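Local atomic coordinates of exoglucanase A (Cellulomonas fimi, PDB entry 7CBD), a protein that hydrolyses beta-1,4-glucosidic linkages of cellulose with inversion of configuration, releasing cellobiose from non-reducing chain ends, through the family 6 catalytic domain described here. Residues A[8-13]-A[86-91]; A[20-25]-A[44-49]; A[153-158]-A[206-211]; A[273-278]-A[354-359]. All blocks are in the same frame, centred on the assembly; numbering follows the deposited sequence.

Interaction 1: A[8-13]-A[86-91]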
loop_
_atom_site.group_PDB
_atom_site.type_symbol
_atom_site.label_atom_id
_atom_site.label_comp_id
_atom_site.label_asym_id
_atom_site.label_seq_id
_atom_site.Cartn_x
_atom_site.Cartn_y
_atom_site.Cartn_z
ATOM N N ASN A 8 15.229 12.853 0.326
ATOM C CA ASN A 8 14.589 11.708 0.965
ATOM C C ASN A 8 14.129 12.146 2.347
ATOM O O ASN A 8 14.949 12.239 3.275
ATOM C CB ASN A 8 15.546 10.524 1.070
ATOM C CG ASN A 8 14.908 9.337 1.770
ATOM O OD1 ASN A 8 13.718 9.363 2.090
ATOM N ND2 ASN A 8 15.690 8.301 2.024
ATOM N N PRO A 9 12.829 12.413 2.527
ATOM C CA PRO A 9 12.356 12.888 3.834
ATOM C C PRO A 9 12.517 11.859 4.941
ATOM O O PRO A 9 12.522 12.239 6.121
ATOM C CB PRO A 9 10.881 13.225 3.573
ATOM C CG PRO A 9 10.493 12.275 2.468
ATOM C CD PRO A 9 11.717 12.197 1.585
ATOM N N TYR A 10 12.688 10.578 4.597
ATOM C CA TYR A 10 12.840 9.524 5.595
ATOM C C TYR A 10 14.252 9.414 6.154
ATOM O O TYR A 10 14.423 8.828 7.225
ATOM C CB TYR A 10 12.430 8.173 5.008
ATOM C CG TYR A 10 10.975 8.085 4.598
ATOM C CD1 TYR A 10 10.009 7.630 5.484
ATOM C CD2 TYR A 10 10.572 8.437 3.315
ATOM C CE1 TYR A 10 8.673 7.541 5.110
ATOM C CE2 TYR A 10 9.242 8.353 2.926
ATOM C CZ TYR A 10 8.301 7.898 3.825
ATOM O OH TYR A 10 6.989 7.822 3.424
ATOM N N ALA A 11 15.262 9.946 5.465
ATOM C CA ALA A 11 16.641 9.736 5.899
ATOM C C ALA A 11 16.880 10.413 7.245
ATOM O O ALA A 11 16.658 11.618 7.388
ATOM C CB ALA A 11 17.614 10.258 4.844
ATOM N N GLY A 12 17.335 9.637 8.231
ATOM C CA GLY A 12 17.576 10.172 9.555
ATOM C C GLY A 12 16.333 10.577 10.312
ATOM O O GLY A 12 16.443 11.252 11.340
ATOM N N ALA A 13 15.153 10.172 9.852
ATOM C CA ALA A 13 13.895 10.618 10.425
ATOM C C ALA A 13 13.185 9.468 11.131
ATOM O O ALA A 13 13.452 8.291 10.884
ATOM C CB ALA A 13 12.985 11.181 9.327
ATOM N N PRO A 86 14.000 14.846 12.370
ATOM C CA PRO A 86 12.829 15.027 11.505
ATOM C C PRO A 86 11.844 13.876 11.658
ATOM O O PRO A 86 12.202 12.753 12.023
ATOM C CB PRO A 86 13.433 15.072 10.098
ATOM C CG PRO A 86 14.856 15.542 10.326
ATOM C CD PRO A 86 15.258 14.888 11.603
ATOM N N LEU A 87 10.580 14.175 11.403
ATOM C CA LEU A 87 9.530 13.169 11.454
ATOM C C LEU A 87 8.750 13.204 10.148
ATOM O O LEU A 87 8.421 14.283 9.649
ATOM C CB LEU A 87 8.584 13.445 12.628
ATOM C CG LEU A 87 7.354 12.536 12.718
ATOM C CD1 LEU A 87 7.042 12.206 14.168
ATOM C CD2 LEU A 87 6.129 13.151 12.040
ATOM N N VAL A 88 8.452 12.022 9.607
ATOM C CA VAL A 88 7.599 11.868 8.432
ATOM C C VAL A 88 6.229 11.370 8.875
ATOM O O VAL A 88 6.115 10.314 9.516
ATOM C CB VAL A 88 8.209 10.900 7.407
ATOM C CG1 VAL A 88 7.251 10.712 6.226
ATOM C CG2 VAL A 88 9.568 11.376 6.934
ATOM N N PHE A 89 5.194 12.125 8.511
ATOM C CA PHE A 89 3.806 11.732 8.680
ATOM C C PHE A 89 3.322 11.172 7.348
ATOM O O PHE A 89 3.293 11.894 6.349
ATOM C CB PHE A 89 2.999 12.967 9.093
ATOM C CG PHE A 89 1.513 12.769 9.057
ATOM C CD1 PHE A 89 0.917 11.783 9.819
ATOM C CD2 PHE A 89 0.706 13.568 8.258
ATOM C CE1 PHE A 89 -0.454 11.593 9.788
ATOM C CE2 PHE A 89 -0.658 13.389 8.229
ATOM C CZ PHE A 89 -1.240 12.398 8.997
ATOM N N ASN A 90 2.983 9.882 7.323
ATOM C CA ASN A 90 2.477 9.248 6.108
ATOM C C ASN A 90 0.980 9.491 5.975
ATOM O O ASN A 90 0.207 9.135 6.867
ATOM C CB ASN A 90 2.748 7.748 6.140
ATOM C CG ASN A 90 4.216 7.426 6.020
ATOM O OD1 ASN A 90 4.790 7.530 4.940
ATOM N ND2 ASN A 90 4.832 7.035 7.130
ATOM N N LEU A 91 0.576 10.066 4.842
ATOM C CA LEU A 91 -0.798 10.471 4.583
ATOM C C LEU A 91 -1.195 9.902 3.229
ATOM O O LEU A 91 -0.435 10.029 2.264
ATOM C CB LEU A 91 -0.810 11.993 4.483
ATOM C CG LEU A 91 -1.979 12.884 4.927
ATOM C CD1 LEU A 91 -2.123 14.110 4.018
ATOM C CD2 LEU A 91 -3.281 12.181 5.110
#
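Y10 lies across V88 at about a right angle: V88 CG2 sits 4.0 Å above one face of the Y10 ring, offset toward its rim, and V88 CG1 comes 3.7 Å from Y10 CE1. At the far end of the ring, Y10 OH donates a 2.7 Å hydrogen bond to N90 OD1. The hydroxyl lies in the carbonyl plane of N90 (C=O...O angle 153°), and the ring is turned only 23° from the amide. N90 ND2 binds Q15, so the amide is gripped at both its oxygen and its nitrogen. An Asx turn leads into Y10, N8 OD1 accepting from Y10 N. Having V88 CG2 anti to the carbonyl carbon points this methyl at the loop, where P9 O approaches it to 3.2 Å; A13 CB meets P86 CB at 4.0 Å. The loop thus packs on strand 87-93 of the family 6 alpha/beta barrel, just before strand 14-15 joins it in parallel. A phenylalanine in place of Y10 would probably keep the ring over V88 but leave N90 OD1 without its hydroxyl mate. Apolar packing on V88 sets the ring's place, while the bond to an amide itself tied to Q15 limits how the buried hydroxyl can shift.

Interaction 2: A[20-25]-A[44-49]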
loop_
_atom_site.group_PDB
_atom_site.type_symbol
_atom_site.label_atom_id
_atom_site.label_comp_id
_atom_site.label_asym_id
_atom_site.label_seq_id
_atom_site.Cartn_x
_atom_site.Cartn_y
_atom_site.Cartn_z
ATOM N N THR A 20 -4.632 5.995 17.248
ATOM C CA THR A 20 -5.929 5.348 17.080
ATOM C C THR A 20 -5.754 3.916 16.593
ATOM O O THR A 20 -6.369 2.980 17.125
ATOM C CB THR A 20 -6.782 6.161 16.109
ATOM O OG1 THR A 20 -6.816 7.527 16.546
ATOM C CG2 THR A 20 -8.214 5.615 16.033
ATOM N N TRP A 21 -4.894 3.719 15.591
ATOM C CA TRP A 21 -4.604 2.366 15.133
ATOM C C TRP A 21 -3.864 1.577 16.208
ATOM O O TRP A 21 -4.163 0.398 16.434
ATOM C CB TRP A 21 -3.812 2.415 13.825
ATOM C CG TRP A 21 -3.343 1.069 13.356
ATOM C CD1 TRP A 21 -4.055 0.144 12.640
ATOM C CD2 TRP A 21 -2.046 0.506 13.564
ATOM N NE1 TRP A 21 -3.273 -0.969 12.403
ATOM C CE2 TRP A 21 -2.037 -0.768 12.962
ATOM C CE3 TRP A 21 -0.890 0.951 14.219
ATOM C CZ2 TRP A 21 -0.911 -1.592 12.977
ATOM C CZ3 TRP A 21 0.220 0.132 14.238
ATOM C CH2 TRP A 21 0.203 -1.127 13.623
ATOM N N ALA A 22 -2.932 2.220 16.915
ATOM C CA ALA A 22 -2.240 1.533 17.998
ATOM C C ALA A 22 -3.228 1.022 19.038
ATOM O O ALA A 22 -3.086 -0.101 19.539
ATOM C CB ALA A 22 -1.214 2.464 18.643
ATOM N N ALA A 23 -4.238 1.830 19.374
ATOM C CA ALA A 23 -5.240 1.392 20.343
ATOM C C ALA A 23 -6.031 0.201 19.814
ATOM O O ALA A 23 -6.339 -0.736 20.563
ATOM C CB ALA A 23 -6.163 2.555 20.715
ATOM N N SER A 24 -6.360 0.203 18.516
ATOM C CA SER A 24 -7.037 -0.948 17.926
ATOM C C SER A 24 -6.178 -2.202 18.027
ATOM O O SER A 24 -6.685 -3.290 18.331
ATOM C CB SER A 24 -7.381 -0.655 16.468
ATOM O OG SER A 24 -8.270 0.442 16.386
ATOM N N VAL A 25 -4.874 -2.074 17.780
ATOM C CA VAL A 25 -3.988 -3.229 17.881
ATOM C C VAL A 25 -3.911 -3.713 19.322
ATOM O O VAL A 25 -3.999 -4.916 19.597
ATOM C CB VAL A 25 -2.596 -2.894 17.319
ATOM C CG1 VAL A 25 -1.639 -4.047 17.582
ATOM C CG2 VAL A 25 -2.676 -2.578 15.839
ATOM N N THR A 44 3.930 -5.518 20.080
ATOM C CA THR A 44 5.046 -4.982 19.301
ATOM C C THR A 44 4.555 -4.289 18.037
ATOM O O THR A 44 5.037 -3.207 17.681
ATOM C CB THR A 44 6.017 -6.105 18.941
ATOM O OG1 THR A 44 6.497 -6.704 20.145
ATOM C CG2 THR A 44 7.197 -5.566 18.129
ATOM N N VAL A 45 3.586 -4.894 17.350
ATOM C CA VAL A 45 3.049 -4.302 16.127
ATOM C C VAL A 45 2.471 -2.917 16.400
ATOM O O VAL A 45 2.604 -2.001 15.575
ATOM C CB VAL A 45 2.015 -5.258 15.508
ATOM C CG1 VAL A 45 1.249 -4.595 14.367
ATOM C CG2 VAL A 45 2.695 -6.528 15.022
ATOM N N ALA A 46 1.834 -2.739 17.563
ATOM C CA ALA A 46 1.176 -1.476 17.907
ATOM C C ALA A 46 2.137 -0.294 17.981
ATOM O O ALA A 46 1.693 0.859 17.905
ATOM C CB ALA A 46 0.437 -1.620 19.240
ATOM N N GLY A 47 3.436 -0.543 18.128
ATOM C CA GLY A 47 4.395 0.537 18.170
ATOM C C GLY A 47 4.901 0.996 16.824
ATOM O O GLY A 47 5.713 1.923 16.768
ATOM N N GLN A 48 4.442 0.387 15.731
ATOM C CA GLN A 48 4.988 0.678 14.411
ATOM C C GLN A 48 4.199 1.776 13.700
ATOM O O GLN A 48 3.003 1.947 13.943
ATOM C CB GLN A 48 4.975 -0.588 13.563
ATOM C CG GLN A 48 5.926 -1.634 14.118
ATOM C CD GLN A 48 7.345 -1.106 14.170
ATOM O OE1 GLN A 48 7.879 -0.690 13.149
ATOM N NE2 GLN A 48 7.945 -1.080 15.363
ATOM N N PRO A 49 4.868 2.525 12.816
ATOM C CA PRO A 49 4.217 3.641 12.111
ATOM C C PRO A 49 3.415 3.162 10.905
ATOM O O PRO A 49 3.902 2.367 10.095
ATOM C CB PRO A 49 5.403 4.506 11.663
ATOM C CG PRO A 49 6.494 3.516 11.438
ATOM C CD PRO A 49 6.306 2.445 12.504
#
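W21 and V25 of helix 19-30 pack against V45 and A46 of segment 44-49, which helix 36-45 leads into; the two helices are consecutive and come before strand 52-54 in the family 6 alpha/beta barrel. The tight part lies round the indole. With CG anti to the backbone N (chi1 174°), W21 sends its six-membered ring across to the other segment, where it crosses V45 at about a right angle. W21 CH2 meets V45 O edge-on, near the ring plane, at 3.2 Å, and also touches V45 CG1; W21 CZ3 comes 3.3 Å from Q48 O. One turn further along the same helix, V25 CG2 lies 3.4 Å above the plane of the indole, offset toward its rim, while V25 CG1, the other branch, meets A46 CB at 3.6 Å. V25 thus wedges between the indole and A46, and F420 of helix 417-425 touches both V25 and V45. The indole nitrogen is held elsewhere, NE1 donating to P367 O, in a region where the W21 side chain is about 11 Å from that of D371, the predicted nucleophile.

At A22, partly exposed, the contact loosens: A22 CB meets A46 O at 3.4 Å, but the two alanine methyls only just touch, 4.4 Å between CB atoms. Beyond A46 the chain turns through exposed G47 to Q48, whose side chain leads away toward F345, P346 and W363. No hydrogen bond crosses the contact; V45 O, touched by the indole edge, accepts from Q48 N at 3.0 Å within its own type I turn.

Interaction 3: A[153-158]-A[206-211]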
loop_
_atom_site.group_PDB
_atom_site.type_symbol
_atom_site.label_atom_id
_atom_site.label_comp_id
_atom_site.label_asym_id
_atom_site.label_seq_id
_atom_site.Cartn_x
_atom_site.Cartn_y
_atom_site.Cartn_z
ATOM N N ASN A 153 -4.611 1.947 -14.126
ATOM C CA ASN A 153 -5.821 1.420 -14.748
ATOM C C ASN A 153 -5.976 1.933 -16.170
ATOM O O ASN A 153 -6.628 1.284 -16.993
ATOM C CB ASN A 153 -7.051 1.834 -13.945
ATOM C CG ASN A 153 -7.196 1.057 -12.671
ATOM O OD1 ASN A 153 -7.520 -0.129 -12.693
ATOM N ND2 ASN A 153 -6.952 1.716 -11.546
ATOM N N LEU A 154 -5.389 3.090 -16.479
ATOM C CA LEU A 154 -5.597 3.708 -17.781
ATOM C C LEU A 154 -4.796 3.038 -18.886
ATOM O O LEU A 154 -5.082 3.275 -20.066
ATOM C CB LEU A 154 -5.302 5.214 -17.709
ATOM C CG LEU A 154 -6.022 5.974 -16.583
ATOM C CD1 LEU A 154 -5.795 7.471 -16.733
ATOM C CD2 LEU A 154 -7.514 5.645 -16.500
ATOM N N THR A 155 -3.814 2.204 -18.535
ATOM C CA THR A 155 -3.007 1.489 -19.514
ATOM C C THR A 155 -3.183 -0.021 -19.461
ATOM O O THR A 155 -2.625 -0.721 -20.313
ATOM C CB THR A 155 -1.525 1.801 -19.291
ATOM O OG1 THR A 155 -1.227 1.613 -17.902
ATOM C CG2 THR A 155 -1.212 3.235 -19.688
ATOM N N THR A 156 -3.912 -0.544 -18.485
ATOM C CA THR A 156 -4.160 -1.971 -18.375
ATOM C C THR A 156 -5.635 -2.335 -18.383
ATOM O O THR A 156 -5.983 -3.435 -18.816
ATOM C CB THR A 156 -3.558 -2.515 -17.073
ATOM O OG1 THR A 156 -4.133 -1.822 -15.956
ATOM C CG2 THR A 156 -2.038 -2.358 -17.065
ATOM N N ASN A 157 -6.504 -1.453 -17.900
ATOM C CA ASN A 157 -7.905 -1.772 -17.664
ATOM C C ASN A 157 -8.840 -0.838 -18.416
ATOM O O ASN A 157 -10.007 -0.713 -18.046
ATOM C CB ASN A 157 -8.196 -1.742 -16.167
ATOM C CG ASN A 157 -7.434 -2.804 -15.427
ATOM O OD1 ASN A 157 -7.208 -3.898 -15.960
ATOM N ND2 ASN A 157 -7.011 -2.496 -14.203
ATOM N N ILE A 158 -8.346 -0.198 -19.480
ATOM C CA ILE A 158 -9.130 0.791 -20.210
ATOM C C ILE A 158 -10.241 0.151 -21.028
ATOM O O ILE A 158 -11.085 0.868 -21.571
ATOM C CB ILE A 158 -8.199 1.743 -21.002
ATOM C CG1 ILE A 158 -8.856 3.105 -21.260
ATOM C CG2 ILE A 158 -7.771 1.107 -22.318
ATOM C CD1 ILE A 158 -9.105 3.902 -20.006
ATOM N N GLY A 206 6.030 -0.301 -19.305
ATOM C CA GLY A 206 6.462 0.734 -20.214
ATOM C C GLY A 206 5.435 1.833 -20.403
ATOM O O GLY A 206 5.714 3.018 -20.182
ATOM N N PRO A 207 4.230 1.467 -20.848
ATOM C CA PRO A 207 3.184 2.489 -21.006
ATOM C C PRO A 207 2.849 3.203 -19.711
ATOM O O PRO A 207 2.516 4.396 -19.734
ATOM C CB PRO A 207 1.993 1.691 -21.550
ATOM C CG PRO A 207 2.634 0.545 -22.278
ATOM C CD PRO A 207 3.832 0.178 -21.447
ATOM N N SER A 208 2.950 2.516 -18.572
ATOM C CA SER A 208 2.685 3.176 -17.299
ATOM C C SER A 208 3.722 4.253 -17.015
ATOM O O SER A 208 3.375 5.366 -16.601
ATOM C CB SER A 208 2.625 2.149 -16.169
ATOM O OG SER A 208 1.523 1.295 -16.379
ATOM N N ALA A 209 5.006 3.944 -17.228
ATOM C CA ALA A 209 6.042 4.950 -17.006
ATOM C C ALA A 209 5.824 6.177 -17.888
ATOM O O ALA A 209 5.981 7.318 -17.432
ATOM C CB ALA A 209 7.428 4.354 -17.244
ATOM N N THR A 210 5.479 5.959 -19.158
ATOM C CA THR A 210 5.194 7.068 -20.063
ATOM C C THR A 210 4.028 7.907 -19.556
ATOM O O THR A 210 4.080 9.144 -19.588
ATOM C CB THR A 210 4.904 6.514 -21.458
ATOM O OG1 THR A 210 6.058 5.805 -21.913
ATOM C CG2 THR A 210 4.550 7.634 -22.438
ATOM N N LEU A 211 2.966 7.258 -19.075
ATOM C CA LEU A 211 1.821 8.009 -18.569
ATOM C C LEU A 211 2.187 8.819 -17.329
ATOM O O LEU A 211 1.725 9.953 -17.166
ATOM C CB LEU A 211 0.651 7.068 -18.286
ATOM C CG LEU A 211 -0.669 7.754 -17.934
ATOM C CD1 LEU A 211 -1.830 6.989 -18.566
ATOM C CD2 LEU A 211 -0.854 7.866 -16.439
#
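A first torsion of 50° places T155 OG1 between its own backbone N and carbonyl carbon and leaves CG2 anti to that carbonyl carbon; on the facing helix, S208 OG is likewise anti to its carbonyl carbon (chi1 -65°). These rotations turn the T155 methyl toward P207 and L211, and its hydroxyl toward S208, on helix 202-218, one of the helices surrounding the family 6 alpha/beta barrel; the short, weakly bonded helix 153-156 packs there. T155 CG2 reaches P207 CB at 4.0 Å, close to the carbonyl of the same proline, beside the point where the helix is kinked at P207.

The two hydroxyls stand 3.2 Å apart, T155 OG1 to S208 OG, but each has a hydrogen-bonding partner near its own segment: OG1 with P152 O, and S208 OG with N204 O. L211, one of whose two deposited conformers is considered here, brings CD1 near T155 CG2 and L154 CB in an apolar patch; the contribution of this methyl is therefore less certain. L154 also packs on A167 and Y170 of helix 161-182, and L211 on R171, so that helix borders the same patch.

On the far side of the short helix, away from helix 202-218, N153 ND2 bonds D149 OD1 and S150 O. D149 is the predicted proton donor, and N153 is thus probably a second-shell residue that holds its carboxylate in position. N153 is itself tied back: N157 ND2 donates to N153 OD1 at 2.9 Å, the bond nearly straight at 166° and the acceptor in the amide plane of N157.

Interaction 4: A[273-278]-A[354-359]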
loop_
_atom_site.group_PDB
_atom_site.type_symbol
_atom_site.label_atom_id
_atom_site.label_comp_id
_atom_site.label_asym_id
_atom_site.label_seq_id
_atom_site.Cartn_x
_atom_site.Cartn_y
_atom_site.Cartn_z
ATOM N N TYR A 273 10.652 -5.216 -8.944
ATOM C CA TYR A 273 9.719 -4.302 -9.589
ATOM C C TYR A 273 10.148 -2.848 -9.408
ATOM O O TYR A 273 10.121 -2.066 -10.362
ATOM C CB TYR A 273 8.305 -4.544 -9.048
ATOM C CG TYR A 273 7.288 -3.602 -9.633
ATOM C CD1 TYR A 273 7.028 -3.587 -11.001
ATOM C CD2 TYR A 273 6.592 -2.716 -8.822
ATOM C CE1 TYR A 273 6.105 -2.700 -11.537
ATOM C CE2 TYR A 273 5.680 -1.830 -9.346
ATOM C CZ TYR A 273 5.442 -1.825 -10.708
ATOM O OH TYR A 273 4.548 -0.943 -11.259
ATOM N N THR A 274 10.564 -2.465 -8.197
ATOM C CA THR A 274 11.001 -1.085 -7.987
ATOM C C THR A 274 12.264 -0.764 -8.786
ATOM O O THR A 274 12.404 0.348 -9.308
ATOM C CB THR A 274 11.178 -0.766 -6.496
ATOM O OG1 THR A 274 11.994 -1.762 -5.868
ATOM C CG2 THR A 274 9.829 -0.689 -5.782
ATOM N N ALA A 275 13.188 -1.723 -8.914
ATOM C CA ALA A 275 14.362 -1.499 -9.757
ATOM C C ALA A 275 13.954 -1.316 -11.213
ATOM O O ALA A 275 14.462 -0.428 -11.912
ATOM C CB ALA A 275 15.350 -2.660 -9.621
ATOM N N HIS A 276 13.024 -2.147 -11.676
ATOM C CA HIS A 276 12.522 -2.083 -13.044
ATOM C C HIS A 276 11.864 -0.737 -13.322
ATOM O O HIS A 276 12.182 -0.062 -14.312
ATOM C CB HIS A 276 11.521 -3.234 -13.196
ATOM C CG HIS A 276 10.925 -3.397 -14.562
ATOM N ND1 HIS A 276 9.883 -4.269 -14.795
ATOM C CD2 HIS A 276 11.217 -2.832 -15.758
ATOM C CE1 HIS A 276 9.559 -4.235 -16.074
ATOM N NE2 HIS A 276 10.350 -3.367 -16.680
ATOM N N MET A 277 10.954 -0.320 -12.441
ATOM C CA MET A 277 10.235 0.927 -12.667
ATOM C C MET A 277 11.143 2.137 -12.511
ATOM O O MET A 277 10.982 3.124 -13.234
ATOM C CB MET A 277 9.029 1.022 -11.742
ATOM C CG MET A 277 7.919 0.075 -12.138
ATOM S SD MET A 277 7.294 0.336 -13.820
ATOM C CE MET A 277 6.288 1.807 -13.597
ATOM N N HIS A 278 12.101 2.098 -11.577
ATOM C CA HIS A 278 13.031 3.219 -11.483
ATOM C C HIS A 278 13.735 3.444 -12.814
ATOM O O HIS A 278 13.847 4.581 -13.280
ATOM C CB HIS A 278 14.027 3.015 -10.340
ATOM C CG HIS A 278 14.812 4.246 -10.003
ATOM N ND1 HIS A 278 15.966 4.605 -10.666
ATOM C CD2 HIS A 278 14.599 5.209 -9.074
ATOM C CE1 HIS A 278 16.431 5.734 -10.158
ATOM N NE2 HIS A 278 15.621 6.122 -9.191
ATOM N N ALA A 354 20.445 -1.823 -3.730
ATOM C CA ALA A 354 20.859 -0.557 -4.334
ATOM C C ALA A 354 20.050 -0.208 -5.581
ATOM O O ALA A 354 19.634 0.944 -5.759
ATOM C CB ALA A 354 22.351 -0.599 -4.659
ATOM N N ALA A 355 19.804 -1.188 -6.452
ATOM C CA ALA A 355 19.142 -0.873 -7.716
ATOM C C ALA A 355 17.679 -0.488 -7.541
ATOM O O ALA A 355 17.069 0.019 -8.494
ATOM C CB ALA A 355 19.281 -2.033 -8.700
ATOM N N SER A 356 17.102 -0.716 -6.366
ATOM C CA SER A 356 15.717 -0.356 -6.123
ATOM C C SER A 356 15.556 1.085 -5.659
ATOM O O SER A 356 14.422 1.557 -5.568
ATOM C CB SER A 356 15.110 -1.297 -5.077
ATOM O OG SER A 356 15.107 -2.638 -5.532
ATOM N N HIS A 357 16.647 1.765 -5.305
ATOM C CA HIS A 357 16.606 3.181 -4.930
ATOM C C HIS A 357 15.563 3.452 -3.845
ATOM O O HIS A 357 14.725 4.345 -3.972
ATOM C CB HIS A 357 16.367 4.068 -6.155
ATOM C CG HIS A 357 17.477 4.022 -7.153
ATOM N ND1 HIS A 357 18.468 4.979 -7.204
ATOM C CD2 HIS A 357 17.764 3.129 -8.129
ATOM C CE1 HIS A 357 19.315 4.677 -8.172
ATOM N NE2 HIS A 357 18.915 3.556 -8.744
ATOM N N LEU A 358 15.624 2.682 -2.759
ATOM C CA LEU A 358 14.587 2.706 -1.735
ATOM C C LEU A 358 14.832 3.823 -0.725
ATOM O O LEU A 358 15.848 3.828 -0.024
ATOM C CB LEU A 358 14.525 1.364 -1.005
ATOM C CG LEU A 358 14.080 0.181 -1.874
ATOM C CD1 LEU A 358 14.441 -1.138 -1.203
ATOM C CD2 LEU A 358 12.587 0.238 -2.162
ATOM N N ASP A 359 13.868 4.736 -0.615
ATOM C CA ASP A 359 13.912 5.737 0.447
ATOM C C ASP A 359 13.595 5.125 1.806
ATOM O O ASP A 359 14.135 5.573 2.826
ATOM C CB ASP A 359 12.894 6.848 0.172
ATOM C CG ASP A 359 13.347 7.833 -0.893
ATOM O OD1 ASP A 359 14.518 7.802 -1.331
ATOM O OD2 ASP A 359 12.506 8.657 -1.302
HETATM O O HOH W 1 17.047 0.491 -11.192
#
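A355 opens the contact, its carbonyl oxygen turned to the helix: A355 O lies 3.4 Å from A275 CA in a CA-H...O contact, and the methyls of the two alanines touch at 4.1 Å between CB atoms. A water spans the same gap, donating to A355 O at 2.7 Å and to A275 O at 2.8 Å.

S356, last residue of the 3-10 segment 354-356, stands opposite A275 with CA atoms 4.0 Å apart, and S356 CB presses on T274 OG1 at 3.2 Å. S356 OG reaches across to I271 O of the helix, while T274 OG1 turns back along its own helix to E270 O and I271 O. Helix 270-283 thus packs against the approach to strand 358-362, which runs parallel to strand 291-295 in the barrel-like sheet of the family 6 fold.

H357 takes a left-handed backbone conformation (phi 52°, psi 52°) and lays its ring face-to-face on that of H278, centroids 3.7 Å apart and planes 1° from parallel. H278 CG is anti to the backbone N, which carries the imidazole out from the helix to H357. H357 CB adds a CH-pi contact over that face of the H278 ring, while A354 O lies above the other H357 face. H278 NE2 bonds I290 O, which fixes the rotation of its imidazole. An alanine at H278 would probably strip the H357 ring of its stacking partner and leave I290 O without this donor.

L358 follows, its CD2 4.3 Å from T274 OG1, with V294 of strand 291-295 touching both side chains.

How the interactions relate
Interactions 1 and 4 meet directly: N8 ND2 probably donates to D359 O at 3.2 Å, so the loop 8-13 and the end of 354-359 join where both reach the same sheet, although their centres are 19 Å apart. Interaction 2 falls within the span of chain bracketed by interaction 1, their nearest atoms about 5 Å apart. Interactions 3 and 4 approach to about 4 Å between nearest atoms. Interactions 2 and 3, with centres 36 Å apart, lie on opposite sides of the chain's centre; the W21 side chain is about 11 Å from that of D371, the predicted nucleophile, whereas N153 bonds D149, the predicted proton donor, directly. Interactions 1 and 4 lie away from both.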